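Local coordinates for uncharacterized protein (PDB 4JZA) that probably removes the 3-phosphate from phosphatidylinositol 3-phosphate as a phosphoinositide phosphatase of a pathogen acting on lipid metabolism during its interaction with the host, at residues Phe56-Leu59 with Ile60-Pro64; Glu265-Arg268 with Ile269-Ala272; Glu453-Lys456 with Glu457-Ser460; Ile562-Asp565 with Ala566-Tyr570. All blocks are in the same frame, centred on the assembly; numbering follows the deposited sequence.

All four contacts are local, linking side chains and backbone a turn or so apart, and they follow one another along the chain without touching. Contact 1 closes helix 41-62. Contact 2 lies in the insertion domain, and contact 3 connects helix 441-454 to 462-465, an edge strand of the mixed sheet. Contacts 2 and 3 are the closest pair, with centres 24 Å apart and nearest atoms about 9 Å apart. Contact 4 lies on the helix that follows a CX5R sequence, probably the P-loop of a cysteine-based phosphatase; its own residues are packing. Its centre lies 32 Å from contact 3, 44 Å from contact 1 and 50 Å from contact 2.

Contact 1. Residues Phe56-Leu59 with Ile60-Pro64; sequences FYFL and IDAYP
The C-terminal turns of helix 41-62 pair Phe56 with Ile60, Phe58 with Ala62 and Leu59 with Tyr63, each four residues apart, just where the chain leaves the helix. Phe56 turns its ring forward along the helix, with CG anti to the backbone N (chi1 -178°), and this brings CE1 to 3.7 Å from Ile60 CB. The CD1 methyl of Ile60 adds a second touch, 3.9 Å from the same Phe56 CE1. Both side chains are apolar because this flank is buried: Ile60 packs on Leu77 of helix 74-87, and both reach Trp117. Phe58 points elsewhere, toward helices 122-140 and 315-325, and the small methyl of Ala62 fits beside its CE1. On the polar flank Asp61 forms a salt bridge with Lys78, while Tyr57 OH is hydrogen-bonded to Asp82 OD1. Regular backbone bonding runs from Ile60 N to Phe56 O and from Asp61 N to Tyr57 O. At the exit Tyr63 N bonds to Leu59 O at 2.8 Å, and the Leu59 and Tyr63 side chains lie side by side, pointing the same way, with Leu59 CD1 3.9 Å from Tyr63 CB.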
loop_
_atom_site.group_PDB
_atom_site.type_symbol
_atom_site.label_atom_id
_atom_site.label_comp_id
_atom_site.label_asym_id
_atom_site.label_seq_id
_atom_site.Cartn_x
_atom_site.Cartn_y
_atom_site.Cartn_z
ATOM N N PHE A 56 -11.217 0.304 -6.898
ATOM C CA PHE A 56 -11.399 -0.023 -8.321
ATOM C C PHE A 56 -11.810 1.216 -9.113
ATOM O O PHE A 56 -11.248 1.463 -10.182
ATOM C CB PHE A 56 -12.414 -1.132 -8.578
ATOM C CG PHE A 56 -12.567 -1.490 -10.030
ATOM C CD1 PHE A 56 -11.943 -0.823 -11.005
ATOM C CD2 PHE A 56 -13.278 -2.529 -10.383
ATOM C CE1 PHE A 56 -12.081 -1.161 -12.331
ATOM C CE2 PHE A 56 -13.392 -2.896 -11.708
ATOM C CZ PHE A 56 -12.805 -2.202 -12.673
ATOM N N TYR A 57 -12.776 1.974 -8.595
ATOM C CA TYR A 57 -13.215 3.179 -9.251
ATOM C C TYR A 57 -12.085 4.176 -9.395
ATOM O O TYR A 57 -11.922 4.757 -10.464
ATOM C CB TYR A 57 -14.396 3.827 -8.539
ATOM C CG TYR A 57 -15.707 3.225 -8.945
ATOM C CD1 TYR A 57 -16.010 1.918 -8.626
ATOM C CD2 TYR A 57 -16.637 3.956 -9.679
ATOM C CE1 TYR A 57 -17.218 1.347 -8.989
ATOM C CE2 TYR A 57 -17.854 3.400 -10.055
ATOM C CZ TYR A 57 -18.145 2.091 -9.695
ATOM O OH TYR A 57 -19.362 1.512 -10.048
ATOM N N PHE A 58 -11.273 4.366 -8.365
ATOM C CA PHE A 58 -10.148 5.262 -8.532
ATOM C C PHE A 58 -9.276 4.814 -9.690
ATOM O O PHE A 58 -8.762 5.624 -10.471
ATOM C CB PHE A 58 -9.303 5.272 -7.286
ATOM C CG PHE A 58 -8.230 6.315 -7.298
ATOM C CD1 PHE A 58 -7.000 6.029 -7.823
ATOM C CD2 PHE A 58 -8.463 7.561 -6.759
ATOM C CE1 PHE A 58 -6.027 6.965 -7.849
ATOM C CE2 PHE A 58 -7.487 8.519 -6.772
ATOM C CZ PHE A 58 -6.268 8.215 -7.316
ATOM N N LEU A 59 -9.070 3.516 -9.773
ATOM C CA LEU A 59 -8.150 2.926 -10.744
ATOM C C LEU A 59 -8.638 3.195 -12.143
ATOM O O LEU A 59 -7.873 3.614 -13.024
ATOM C CB LEU A 59 -8.034 1.421 -10.472
ATOM C CG LEU A 59 -7.183 0.604 -11.418
ATOM C CD1 LEU A 59 -5.735 1.048 -11.470
ATOM C CD2 LEU A 59 -7.308 -0.861 -11.030
ATOM N N ILE A 60 -9.927 2.967 -12.352
ATOM C CA ILE A 60 -10.478 3.042 -13.693
ATOM C C ILE A 60 -10.590 4.484 -14.173
ATOM O O ILE A 60 -10.407 4.756 -15.363
ATOM C CB ILE A 60 -11.792 2.246 -13.834
ATOM C CG1 ILE A 60 -12.082 1.968 -15.309
ATOM C CG2 ILE A 60 -12.948 2.954 -13.169
ATOM C CD1 ILE A 60 -13.013 0.785 -15.533
ATOM N N ASP A 61 -10.864 5.397 -13.252
ATOM C CA ASP A 61 -10.905 6.813 -13.569
ATOM C C ASP A 61 -9.471 7.387 -13.748
ATOM O O ASP A 61 -9.283 8.335 -14.455
ATOM C CB ASP A 61 -11.680 7.598 -12.478
ATOM C CG ASP A 61 -13.195 7.248 -12.428
ATOM O OD1 ASP A 61 -13.698 6.594 -13.364
ATOM O OD2 ASP A 61 -13.878 7.602 -11.447
ATOM N N ALA A 62 -8.449 6.818 -13.131
ATOM C CA ALA A 62 -7.112 7.449 -13.124
ATOM C C ALA A 62 -6.156 6.827 -14.107
ATOM O O ALA A 62 -5.319 7.515 -14.658
ATOM C CB ALA A 62 -6.513 7.351 -11.744
ATOM N N TYR A 63 -6.256 5.515 -14.306
ATOM C CA TYR A 63 -5.241 4.803 -15.049
ATOM C C TYR A 63 -5.800 4.317 -16.412
ATOM O O TYR A 63 -6.683 3.456 -16.464
ATOM C CB TYR A 63 -4.623 3.696 -14.169
ATOM C CG TYR A 63 -3.337 3.076 -14.692
ATOM C CD1 TYR A 63 -2.323 3.859 -15.241
ATOM C CD2 TYR A 63 -3.119 1.692 -14.624
ATOM C CE1 TYR A 63 -1.155 3.293 -15.748
ATOM C CE2 TYR A 63 -1.937 1.103 -15.133
ATOM C CZ TYR A 63 -0.962 1.916 -15.693
ATOM O OH TYR A 63 0.219 1.416 -16.200
ATOM N N PRO A 64 -5.281 4.897 -17.529
ATOM C CA PRO A 64 -5.687 4.424 -18.856
ATOM C C PRO A 64 -5.295 2.980 -19.153
ATOM O O PRO A 64 -4.147 2.579 -18.917
ATOM C CB PRO A 64 -4.910 5.347 -19.812
ATOM C CG PRO A 64 -3.702 5.746 -19.042
ATOM C CD PRO A 64 -4.254 5.958 -17.654
#

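Contact 2. Residues Glu265-Arg268 with Ile269-Ala272; sequences EMMR and ILAA
Met267 and Leu270 meet methyl to methyl near the end of helix 261-270, with Met267 CE 3.5 Å from Leu270 CD1. Bends at the second and third torsions of Met267 (chi2 -48°) bring its CE forward to Leu270, although its CB points away. Met266 also reaches Leu270 CD1: the two side chains run alongside one another, and Met266 CG comes to 4.1 Å from Leu270 CD1. Both methionines are modelled as selenomethionine. Leucine suits the spot, since one branch can serve two neighbours while the side chain also packs on Leu277 and Leu281 of helix 274-288.

Behind these side chains stands the backbone. Ala271 N bonds to Met267 O at 2.8 Å and 161°, and Leu270 N to Met266 O at 3.3 Å. Ile269 CD1 comes to 3.2 Å from Glu265 O, beside the weak bond from Ile269 N to that oxygen, and the side chain packs on Ala202.

Farther round the helix, Arg268 grips Glu265 one turn back. Its NE lies 2.8 Å from Glu265 OE1 and its NH2 3.0 Å from Glu265 OE2, a side-on salt bridge in which each nitrogen takes one oxygen on its syn side. The oxygens lie near the guanidinium plane, at its edge, but the carboxylate is tilted, with NE and NH2 some 30° out of its own plane. Outermost are helices 198-206, 214-234 and 238-247, which enclose the apolar sides through Tyr203, Phe224 and Leu242.

The helix is thus divided by chemistry: dispersion contacts join it to the neighbouring helices of the insertion region, while a paired charge, probably close to neutral overall, occupies its more exposed flank.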
loop_
_atom_site.group_PDB
_atom_site.type_symbol
_atom_site.label_atom_id
_atom_site.label_comp_id
_atom_site.label_asym_id
_atom_site.label_seq_id
_atom_site.Cartn_x
_atom_site.Cartn_y
_atom_site.Cartn_z
ATOM N N GLU A 265 26.987 15.703 -8.690
ATOM C CA GLU A 265 26.238 14.574 -8.157
ATOM C C GLU A 265 26.656 13.264 -8.837
ATOM O O GLU A 265 26.629 12.217 -8.223
ATOM C CB GLU A 265 24.711 14.835 -8.260
ATOM C CG GLU A 265 24.200 15.970 -7.360
ATOM C CD GLU A 265 24.730 15.894 -5.920
ATOM O OE1 GLU A 265 24.650 14.820 -5.286
ATOM O OE2 GLU A 265 25.250 16.912 -5.417
HETATM N N MSE A 266 27.028 13.342 -10.108
HETATM C CA MSE A 266 27.527 12.199 -10.816
HETATM C C MSE A 266 28.806 11.750 -10.190
HETATM O O MSE A 266 28.997 10.570 -10.002
HETATM C CB MSE A 266 27.787 12.547 -12.258
HETATM C CG MSE A 266 28.380 11.340 -13.005
HETATM SE SE MSE A 266 28.839 11.659 -14.897
HETATM C CE MSE A 266 28.795 13.644 -14.893
HETATM N N MSE A 267 29.708 12.667 -9.857
HETATM C CA MSE A 267 30.969 12.266 -9.216
HETATM C C MSE A 267 30.692 11.626 -7.887
HETATM O O MSE A 267 31.211 10.549 -7.598
HETATM C CB MSE A 267 31.977 13.404 -9.007
HETATM C CG MSE A 267 32.970 13.602 -10.171
HETATM SE SE MSE A 267 33.895 11.966 -10.894
HETATM C CE MSE A 267 32.633 11.837 -12.386
ATOM N N ARG A 268 29.861 12.275 -7.072
ATOM C CA ARG A 268 29.525 11.765 -5.736
ATOM C C ARG A 268 29.240 10.269 -5.754
ATOM O O ARG A 268 29.626 9.544 -4.850
ATOM C CB ARG A 268 28.337 12.519 -5.143
ATOM C CG ARG A 268 28.011 12.143 -3.699
ATOM C CD ARG A 268 26.751 12.830 -3.212
ATOM N NE ARG A 268 26.743 14.240 -3.589
ATOM C CZ ARG A 268 27.464 15.195 -2.993
ATOM N NH1 ARG A 268 28.267 14.908 -1.978
ATOM N NH2 ARG A 268 27.374 16.458 -3.417
ATOM N N ILE A 269 28.590 9.803 -6.798
ATOM C CA ILE A 269 28.290 8.392 -6.905
ATOM C C ILE A 269 29.461 7.547 -7.382
ATOM O O ILE A 269 29.621 6.400 -6.954
ATOM C CB ILE A 269 27.111 8.181 -7.848
ATOM C CG1 ILE A 269 25.853 8.751 -7.183
ATOM C CG2 ILE A 269 26.955 6.713 -8.171
ATOM C CD1 ILE A 269 24.945 9.515 -8.118
ATOM N N LEU A 270 30.270 8.101 -8.277
ATOM C CA LEU A 270 31.368 7.336 -8.881
ATOM C C LEU A 270 32.523 7.205 -7.888
ATOM O O LEU A 270 33.221 6.202 -7.887
ATOM C CB LEU A 270 31.829 7.983 -10.201
ATOM C CG LEU A 270 30.893 7.858 -11.421
ATOM C CD1 LEU A 270 31.436 8.591 -12.634
ATOM C CD2 LEU A 270 30.654 6.411 -11.778
ATOM N N ALA A 271 32.680 8.209 -7.020
ATOM C CA ALA A 271 33.746 8.247 -6.008
ATOM C C ALA A 271 33.669 7.133 -4.983
ATOM O O ALA A 271 34.635 6.895 -4.254
ATOM C CB ALA A 271 33.736 9.593 -5.287
ATOM N N ALA A 272 32.519 6.474 -4.904
ATOM C CA ALA A 272 32.335 5.376 -3.972
ATOM C C ALA A 272 33.067 4.117 -4.402
ATOM O O ALA A 272 33.224 3.211 -3.583
ATOM C CB ALA A 272 30.866 5.075 -3.811
#

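Contact 3. Residues Glu453-Lys456 with Glu457-Ser460; sequences ERRK and ETQS
The Arg455 guanidinium has the methyl CG2 of Thr458 over one face, 3.9 Å above the plane and displaced toward the rim, and the side-chain amide of Gln459 at its edge. The two flat groups are turned 50° against each other, yet Gln459 OE1 still lies near the guanidinium plane and accepts a hydrogen bond from Arg455 NH1. The modelled separation of 2.5 Å between Arg455 NH1 and Gln459 OE1 is unusually short and the bond is bent (124° at the hydrogen), so its exact geometry is doubtful. A bend at the third torsion of Arg455 (chi3 -90°) turns the guanidinium toward Gln459, whose own chain stays extended beyond CG.

The backbone ties Arg455 to both Thr458 and Gln459. Arg455 O accepts from Gln459 N at 3.1 Å, nearly in line with the carbonyl, and from Thr458 N at 2.9 Å, which stands above the carbonyl plane. Two N-H groups converge on one oxygen where the chain turns from helix 441-454 toward strand 462-465.

Neighbours hold both side chains. Arg455 packs on Leu399 and Ala400 of helix 388-402, while Gln459 NE2 is hydrogen-bonded to Ser406 OG. Glutamine suits this place because one amide can accept from the arginine and still offer its nitrogen to the serine.

Arginine is equally apt, its aliphatic part meeting the neighbouring helix and its planar head meeting the loop. Because its partner here is a neutral amide, the amide oxygen, the negative end of its dipole, probably eases the arginine's charge without neutralising it.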
loop_
_atom_site.group_PDB
_atom_site.type_symbol
_atom_site.label_atom_id
_atom_site.label_comp_id
_atom_site.label_asym_id
_atom_site.label_seq_id
_atom_site.Cartn_x
_atom_site.Cartn_y
_atom_site.Cartn_z
ATOM N N GLU A 453 22.262 12.000 11.863
ATOM C CA GLU A 453 23.632 12.531 11.675
ATOM C C GLU A 453 23.664 13.794 10.824
ATOM O O GLU A 453 24.330 14.736 11.178
ATOM C CB GLU A 453 24.599 11.493 11.037
ATOM C CG GLU A 453 25.597 10.823 11.987
ATOM C CD GLU A 453 26.590 11.810 12.605
ATOM O OE1 GLU A 453 26.854 11.780 13.847
ATOM O OE2 GLU A 453 27.097 12.638 11.831
ATOM N N ARG A 454 22.951 13.819 9.706
ATOM C CA ARG A 454 23.017 14.964 8.785
ATOM C C ARG A 454 22.369 16.198 9.373
ATOM O O ARG A 454 22.703 17.323 8.998
ATOM C CB ARG A 454 22.361 14.635 7.452
ATOM C CG ARG A 454 23.104 13.603 6.618
ATOM C CD ARG A 454 22.413 13.361 5.298
ATOM N NE ARG A 454 22.262 11.930 5.121
ATOM C CZ ARG A 454 21.098 11.275 5.095
ATOM N NH1 ARG A 454 19.941 11.917 5.181
ATOM N NH2 ARG A 454 21.088 9.959 4.945
ATOM N N ARG A 455 21.493 15.959 10.347
ATOM C CA ARG A 455 20.743 16.989 11.014
ATOM C C ARG A 455 21.452 17.407 12.319
ATOM O O ARG A 455 20.990 18.310 13.034
ATOM C CB ARG A 455 19.293 16.488 11.216
ATOM C CG ARG A 455 18.437 17.243 12.216
ATOM C CD ARG A 455 16.957 16.964 12.099
ATOM N NE ARG A 455 16.366 17.914 11.166
ATOM C CZ ARG A 455 15.617 18.970 11.474
ATOM N NH1 ARG A 455 15.321 19.263 12.724
ATOM N NH2 ARG A 455 15.146 19.730 10.493
ATOM N N LYS A 456 22.606 16.817 12.615
ATOM C CA LYS A 456 23.313 17.130 13.871
ATOM C C LYS A 456 23.520 18.641 14.053
ATOM O O LYS A 456 23.291 19.167 15.132
ATOM C CB LYS A 456 24.657 16.391 13.974
ATOM C CG LYS A 456 24.933 15.857 15.380
ATOM C CD LYS A 456 24.502 14.399 15.556
ATOM C CE LYS A 456 23.572 14.167 16.756
ATOM N NZ LYS A 456 23.603 12.765 17.280
ATOM N N GLU A 457 23.902 19.325 12.977
ATOM C CA GLU A 457 24.088 20.782 12.968
ATOM C C GLU A 457 22.870 21.538 13.454
ATOM O O GLU A 457 22.988 22.518 14.139
ATOM C CB GLU A 457 24.392 21.271 11.534
ATOM C CG GLU A 457 25.646 20.701 10.859
ATOM C CD GLU A 457 26.937 21.206 11.481
ATOM O OE1 GLU A 457 27.120 21.044 12.709
ATOM O OE2 GLU A 457 27.770 21.778 10.741
ATOM N N THR A 458 21.692 21.101 13.049
ATOM C CA THR A 458 20.466 21.854 13.294
ATOM C C THR A 458 19.852 21.580 14.653
ATOM O O THR A 458 19.248 22.458 15.254
ATOM C CB THR A 458 19.447 21.488 12.199
ATOM O OG1 THR A 458 20.050 21.764 10.922
ATOM C CG2 THR A 458 18.079 22.242 12.358
ATOM N N GLN A 459 20.005 20.351 15.135
ATOM C CA GLN A 459 19.246 19.863 16.301
ATOM C C GLN A 459 19.854 18.574 16.790
ATOM O O GLN A 459 20.192 17.673 16.011
ATOM C CB GLN A 459 17.820 19.613 15.861
ATOM C CG GLN A 459 16.906 18.935 16.843
ATOM C CD GLN A 459 15.464 19.014 16.367
ATOM O OE1 GLN A 459 15.206 18.892 15.181
ATOM N NE2 GLN A 459 14.530 19.247 17.278
ATOM N N SER A 460 20.018 18.451 18.083
ATOM C CA SER A 460 20.547 17.199 18.534
ATOM C C SER A 460 19.343 16.356 18.964
ATOM O O SER A 460 18.368 16.870 19.563
ATOM C CB SER A 460 21.591 17.392 19.606
ATOM O OG SER A 460 21.107 16.825 20.759
#

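Contact 4. Residues Ile562-Asp565 with Ala566-Tyr570; sequences IHTD and AMILY
His563 and Met567 stand one turn apart on helix 556-574, the helix that follows strand 545-549 and begins at the end of a CX5R sequence, probably the phosphate-binding P-loop, as in cysteine-based phosphatases. The imidazole and the Met567 chain, modelled as selenomethionine, lie at a slant to each other. The selenium sits 4.8 Å from the ring centroid and 59° off the ring normal, nearest the side carrying CE1 and ND1. His563 CG is anti to the backbone N (chi1 -167°), which sends the ring forward along the helix to meet that chain. Several partners limit the ring's rotation: ND1 is hydrogen-bonded to Ser533 OG, and Phe530 and Phe592 make edge-to-face contacts with it.

On the next flank Thr564 and Ile568 touch lightly, with Thr564 CG2 at 4.2 Å from Ile568 CD1. Threonine fits by splitting its roles, its methyl facing the isoleucine while OG1 bonds to Ser533 and Glu560. Ile568 packs on Leu356 and Leu368 of the sheet.

Asp565 turns its carboxylate to strand 365-374, where OD1 forms a salt bridge with Arg372 that probably compensates a charge in buried surroundings. Ala566 is small enough to sit close to Phe592 and Val596 of helix 587-602.

The backbone is regular alpha-helix. Ala566 N bonds to Ile562 O at 2.8 Å, Met567 N to His563 O at 3.0 Å, and Ile568 N to Thr564 O at 3.1 Å with a nearly straight angle of 173°. Leu569 follows the same pattern: its N bonds to Asp565 O, and Leu569 CG lies 3.4 Å from Asp565 O.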
loop_
_atom_site.group_PDB
_atom_site.type_symbol
_atom_site.label_atom_id
_atom_site.label_comp_id
_atom_site.label_asym_id
_atom_site.label_seq_id
_atom_site.Cartn_x
_atom_site.Cartn_y
_atom_site.Cartn_z
ATOM N N ILE A 562 -0.735 2.643 24.127
ATOM C CA ILE A 562 -1.673 2.071 25.070
ATOM C C ILE A 562 -0.950 1.876 26.418
ATOM O O ILE A 562 -1.490 2.236 27.498
ATOM C CB ILE A 562 -2.168 0.722 24.516
ATOM C CG1 ILE A 562 -3.296 0.945 23.498
ATOM C CG2 ILE A 562 -2.649 -0.200 25.606
ATOM C CD1 ILE A 562 -3.446 -0.219 22.567
ATOM N N HIS A 563 0.268 1.316 26.357
ATOM C CA HIS A 563 0.988 0.974 27.566
ATOM C C HIS A 563 1.328 2.246 28.318
ATOM O O HIS A 563 1.084 2.351 29.533
ATOM C CB HIS A 563 2.229 0.188 27.243
ATOM C CG HIS A 563 2.868 -0.474 28.419
ATOM N ND1 HIS A 563 3.928 0.088 29.097
ATOM C CD2 HIS A 563 2.675 -1.694 28.970
ATOM C CE1 HIS A 563 4.325 -0.737 30.047
ATOM N NE2 HIS A 563 3.569 -1.817 30.007
ATOM N N THR A 564 1.831 3.237 27.604
ATOM C CA THR A 564 2.172 4.479 28.246
ATOM C C THR A 564 0.890 5.154 28.716
ATOM O O THR A 564 0.787 5.559 29.864
ATOM C CB THR A 564 3.027 5.341 27.310
ATOM O OG1 THR A 564 4.234 4.638 26.989
ATOM C CG2 THR A 564 3.392 6.650 27.937
ATOM N N ASP A 565 -0.132 5.244 27.896
ATOM C CA ASP A 565 -1.404 5.740 28.451
ATOM C C ASP A 565 -1.763 5.020 29.783
ATOM O O ASP A 565 -2.144 5.645 30.763
ATOM C CB ASP A 565 -2.563 5.597 27.451
ATOM C CG ASP A 565 -2.548 6.665 26.346
ATOM O OD1 ASP A 565 -1.907 7.738 26.564
ATOM O OD2 ASP A 565 -3.201 6.441 25.268
ATOM N N ALA A 566 -1.636 3.709 29.821
ATOM C CA ALA A 566 -2.024 2.979 31.005
ATOM C C ALA A 566 -1.187 3.366 32.225
ATOM O O ALA A 566 -1.696 3.367 33.337
ATOM C CB ALA A 566 -1.905 1.486 30.765
HETATM N N MSE A 567 0.098 3.652 32.044
HETATM C CA MSE A 567 0.948 4.054 33.167
HETATM C C MSE A 567 0.481 5.400 33.693
HETATM O O MSE A 567 0.389 5.618 34.906
HETATM C CB MSE A 567 2.397 4.097 32.733
HETATM C CG MSE A 567 2.901 2.670 32.561
HETATM SE SE MSE A 567 4.818 2.690 32.126
HETATM C CE MSE A 567 5.452 3.279 33.899
ATOM N N ILE A 568 0.173 6.315 32.783
ATOM C CA ILE A 568 -0.331 7.634 33.150
ATOM C C ILE A 568 -1.673 7.467 33.890
ATOM O O ILE A 568 -1.858 8.063 34.925
ATOM C CB ILE A 568 -0.413 8.562 31.905
ATOM C CG1 ILE A 568 1.001 8.881 31.420
ATOM C CG2 ILE A 568 -1.154 9.870 32.175
ATOM C CD1 ILE A 568 1.019 9.440 30.020
ATOM N N LEU A 569 -2.587 6.636 33.399
ATOM C CA LEU A 569 -3.841 6.436 34.108
ATOM C C LEU A 569 -3.650 5.798 35.481
ATOM O O LEU A 569 -4.373 6.119 36.434
ATOM C CB LEU A 569 -4.808 5.583 33.288
ATOM C CG LEU A 569 -5.236 6.313 32.019
ATOM C CD1 LEU A 569 -6.089 5.409 31.168
ATOM C CD2 LEU A 569 -5.975 7.619 32.315
ATOM N N TYR A 570 -2.692 4.895 35.583
ATOM C CA TYR A 570 -2.371 4.229 36.845
ATOM C C TYR A 570 -1.856 5.267 37.887
ATOM O O TYR A 570 -2.379 5.370 39.000
ATOM C CB TYR A 570 -1.342 3.100 36.580
ATOM C CG TYR A 570 -1.014 2.238 37.763
ATOM C CD1 TYR A 570 -0.174 2.705 38.781
ATOM C CD2 TYR A 570 -1.547 0.952 37.893
ATOM C CE1 TYR A 570 0.102 1.921 39.877
ATOM C CE2 TYR A 570 -1.271 0.175 39.014
ATOM C CZ TYR A 570 -0.454 0.671 39.995
ATOM O OH TYR A 570 -0.146 -0.081 41.083
#